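Local coordinates for elastinolytic metalloprotease (Pseudoalteromonas sp. CF6-2, PDB 6IK4), which probably acts as a zinc-dependent M23-family endopeptidase that cleaves elastin and the peptidoglycan of Gram-positive bacteria, at residues T2-S10 and P47-G55. Sequence-based numbering, arbitrary orientation.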
loop_
_atom_site.group_PDB
_atom_site.type_symbol
_atom_site.label_atom_id
_atom_site.label_comp_id
_atom_site.label_asym_id
_atom_site.label_seq_id
_atom_site.Cartn_x
_atom_site.Cartn_y
_atom_site.Cartn_z
ATOM N N THR A 2 -4.111 -18.828 6.570
ATOM C CA THR A 2 -5.125 -17.819 6.317
ATOM C C THR A 2 -4.452 -16.516 5.907
ATOM O O THR A 2 -3.431 -16.122 6.475
ATOM C CB THR A 2 -5.987 -17.611 7.568
ATOM O OG1 THR A 2 -6.691 -18.828 7.859
ATOM C CG2 THR A 2 -7.009 -16.516 7.352
ATOM N N PHE A 3 -5.011 -15.864 4.896
ATOM C CA PHE A 3 -4.464 -14.593 4.440
ATOM C C PHE A 3 -4.431 -13.574 5.572
ATOM O O PHE A 3 -5.455 -13.287 6.195
ATOM C CB PHE A 3 -5.304 -14.055 3.291
ATOM C CG PHE A 3 -4.792 -12.764 2.733
ATOM C CD1 PHE A 3 -3.565 -12.714 2.096
ATOM C CD2 PHE A 3 -5.546 -11.608 2.828
ATOM C CE1 PHE A 3 -3.086 -11.526 1.568
ATOM C CE2 PHE A 3 -5.072 -10.412 2.301
ATOM C CZ PHE A 3 -3.844 -10.376 1.674
ATOM N N THR A 4 -3.254 -13.016 5.821
ATOM C CA THR A 4 -3.053 -11.963 6.804
ATOM C C THR A 4 -2.062 -10.976 6.213
ATOM O O THR A 4 -1.077 -11.393 5.604
ATOM C CB THR A 4 -2.504 -12.545 8.115
ATOM O OG1 THR A 4 -3.386 -13.582 8.575
ATOM C CG2 THR A 4 -2.412 -11.473 9.175
ATOM N N MET A 5 -2.321 -9.680 6.384
ATOM C CA MET A 5 -1.469 -8.619 5.860
ATOM C C MET A 5 -0.793 -7.881 7.001
ATOM O O MET A 5 -1.400 -7.670 8.050
ATOM C CB MET A 5 -2.262 -7.559 5.084
ATOM C CG MET A 5 -3.161 -8.019 3.998
ATOM S SD MET A 5 -3.606 -6.548 3.074
ATOM C CE MET A 5 -5.031 -5.925 3.951
ATOM N N ASN A 6 0.440 -7.433 6.765
ATOM C CA ASN A 6 1.122 -6.505 7.665
ATOM C C ASN A 6 1.362 -5.187 6.953
ATOM O O ASN A 6 1.489 -5.149 5.727
ATOM C CB ASN A 6 2.470 -7.047 8.146
ATOM C CG ASN A 6 2.373 -8.457 8.706
ATOM O OD1 ASN A 6 1.586 -8.725 9.608
ATOM N ND2 ASN A 6 3.179 -9.366 8.164
ATOM N N LEU A 7 1.442 -4.105 7.726
ATOM C CA LEU A 7 1.873 -2.838 7.151
ATOM C C LEU A 7 3.255 -3.010 6.531
ATOM O O LEU A 7 4.105 -3.704 7.101
ATOM C CB LEU A 7 1.908 -1.740 8.216
ATOM C CG LEU A 7 0.532 -1.412 8.795
ATOM C CD1 LEU A 7 0.692 -0.643 10.116
ATOM C CD2 LEU A 7 -0.291 -0.603 7.798
ATOM N N PRO A 8 3.519 -2.386 5.369
ATOM C CA PRO A 8 4.756 -2.681 4.630
ATOM C C PRO A 8 6.003 -1.981 5.161
ATOM O O PRO A 8 6.833 -1.495 4.382
ATOM C CB PRO A 8 4.411 -2.227 3.207
ATOM C CG PRO A 8 3.425 -1.098 3.413
ATOM C CD PRO A 8 2.590 -1.543 4.595
ATOM N N TRP A 9 6.156 -1.952 6.484
ATOM C CA TRP A 9 7.364 -1.454 7.127
ATOM C C TRP A 9 7.576 -2.238 8.416
ATOM O O TRP A 9 6.770 -3.100 8.786
ATOM C CB TRP A 9 7.292 0.058 7.360
ATOM C CG TRP A 9 6.076 0.563 8.102
ATOM C CD1 TRP A 9 5.933 0.696 9.456
ATOM C CD2 TRP A 9 4.863 1.057 7.520
ATOM N NE1 TRP A 9 4.689 1.217 9.753
ATOM C CE2 TRP A 9 4.016 1.448 8.579
ATOM C CE3 TRP A 9 4.399 1.183 6.203
ATOM C CZ2 TRP A 9 2.732 1.966 8.360
ATOM C CZ3 TRP A 9 3.124 1.715 5.986
ATOM C CH2 TRP A 9 2.309 2.086 7.055
ATOM N N SER A 10 8.686 -1.958 9.088
ATOM C CA SER A 10 9.140 -2.819 10.170
ATOM C C SER A 10 8.352 -2.593 11.451
ATOM O O SER A 10 7.842 -1.501 11.719
ATOM C CB SER A 10 10.633 -2.602 10.429
ATOM O OG SER A 10 11.378 -3.066 9.318
ATOM N N PRO A 47 12.191 5.313 1.089
ATOM C CA PRO A 47 12.498 4.034 1.736
ATOM C C PRO A 47 12.187 2.839 0.846
ATOM O O PRO A 47 11.526 2.944 -0.188
ATOM C CB PRO A 47 11.576 4.036 2.959
ATOM C CG PRO A 47 10.365 4.788 2.463
ATOM C CD PRO A 47 10.949 5.905 1.621
ATOM N N TRP A 48 12.667 1.679 1.296
ATOM C CA TRP A 48 12.268 0.411 0.710
ATOM C C TRP A 48 10.920 -0.017 1.279
ATOM O O TRP A 48 10.583 0.290 2.432
ATOM C CB TRP A 48 13.329 -0.665 0.975
ATOM C CG TRP A 48 14.643 -0.342 0.304
ATOM C CD1 TRP A 48 15.616 0.491 0.776
ATOM C CD2 TRP A 48 15.100 -0.811 -0.972
ATOM N NE1 TRP A 48 16.656 0.566 -0.125
ATOM C CE2 TRP A 48 16.365 -0.227 -1.205
ATOM C CE3 TRP A 48 14.563 -1.668 -1.939
ATOM C CZ2 TRP A 48 17.105 -0.478 -2.366
ATOM C CZ3 TRP A 48 15.300 -1.912 -3.102
ATOM C CH2 TRP A 48 16.558 -1.322 -3.298
ATOM N N VAL A 49 10.150 -0.723 0.449
ATOM C CA VAL A 49 8.794 -1.169 0.773
ATOM C C VAL A 49 8.836 -2.678 0.972
ATOM O O VAL A 49 9.385 -3.399 0.128
ATOM C CB VAL A 49 7.805 -0.789 -0.347
ATOM C CG1 VAL A 49 6.384 -1.227 -0.001
ATOM C CG2 VAL A 49 7.829 0.722 -0.612
ATOM N N GLN A 50 8.265 -3.160 2.079
ATOM C CA GLN A 50 8.261 -4.584 2.402
ATOM C C GLN A 50 6.972 -5.243 1.915
ATOM O O GLN A 50 5.899 -4.639 1.954
ATOM C CB GLN A 50 8.386 -4.808 3.914
ATOM C CG GLN A 50 9.688 -4.281 4.514
ATOM C CD GLN A 50 9.691 -4.322 6.026
ATOM O OE1 GLN A 50 8.887 -5.026 6.648
ATOM N NE2 GLN A 50 10.599 -3.563 6.631
ATOM N N ALA A 51 7.084 -6.497 1.470
ATOM C CA ALA A 51 5.893 -7.273 1.136
ATOM C C ALA A 51 4.993 -7.414 2.361
ATOM O O ALA A 51 5.444 -7.845 3.432
ATOM C CB ALA A 51 6.284 -8.661 0.610
ATOM N N ALA A 52 3.711 -7.056 2.194
ATOM C CA ALA A 52 2.725 -7.138 3.271
ATOM C C ALA A 52 2.396 -8.576 3.660
ATOM O O ALA A 52 1.805 -8.792 4.725
ATOM C CB ALA A 52 1.431 -6.421 2.858
ATOM N N HIS A 53 2.777 -9.541 2.831
ATOM C CA HIS A 53 2.494 -10.966 3.013
ATOM C C HIS A 53 3.319 -11.720 1.973
ATOM O O HIS A 53 3.963 -11.114 1.116
ATOM C CB HIS A 53 1.008 -11.262 2.828
ATOM C CG HIS A 53 0.502 -10.846 1.482
ATOM N ND1 HIS A 53 0.640 -11.631 0.354
ATOM C CD2 HIS A 53 -0.074 -9.694 1.071
ATOM C CE1 HIS A 53 0.145 -10.988 -0.690
ATOM N NE2 HIS A 53 -0.293 -9.808 -0.281
ATOM N N GLY A 54 3.277 -13.059 2.043
ATOM C CA GLY A 54 3.991 -13.876 1.078
ATOM C C GLY A 54 3.172 -14.196 -0.167
ATOM O O GLY A 54 1.950 -14.032 -0.195
ATOM N N GLY A 55 3.863 -14.624 -1.218
ATOM C CA GLY A 55 3.179 -15.023 -2.429
ATOM C C GLY A 55 4.077 -14.952 -3.652
ATOM O O GLY A 55 5.298 -14.824 -3.552
HETATM O O HOH W 1 5.111 -8.147 6.189
HETATM O O HOH W 2 6.205 -5.513 6.445
HETATM O O HOH W 3 9.683 -0.715 4.560
#
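Gln50 lays its side chain along Pro8 and Trp9 and ends at Ser10. Gln50 CB packs on the carbonyl of Pro8 (3.7 Å to Pro8 O), CG follows the same oxygen, and CD lies against CA and C of Trp9. The chain runs extended beyond CG (chi2 171°), which carries the amide to Ser10: Gln50 NE2 donates to Ser10 OG at 2.8 Å, the hydroxyl oxygen lying in the amide plane, while a water 2.7 Å from Gln50 OE1 also lies near Leu7 O and so bridges the two segments. Cut back to an alanine, this position is likely to leave Ser10 OG without its amide donor and uncover the backbone of Trp9. The backbone adds two bonds: Gln50 N to Pro8 O, and Asn6 N to Ala52 O at 2.8 Å. Farther along, Phe3 points an edge at the face of His53, Phe3 CE1 sitting over the centre of the His53 ring, with the planes at 71°. His53 ND1 bonds Gly54 O in the ring plane, which helps fix the imidazole's rotation. This is an extended N-terminal loop running roughly opposite to strand 48-50 and the turn after it, flanking the beta-sheet core of the M23 peptidase domain, with the side chain of Pro8 about 12 Å from the zinc ion.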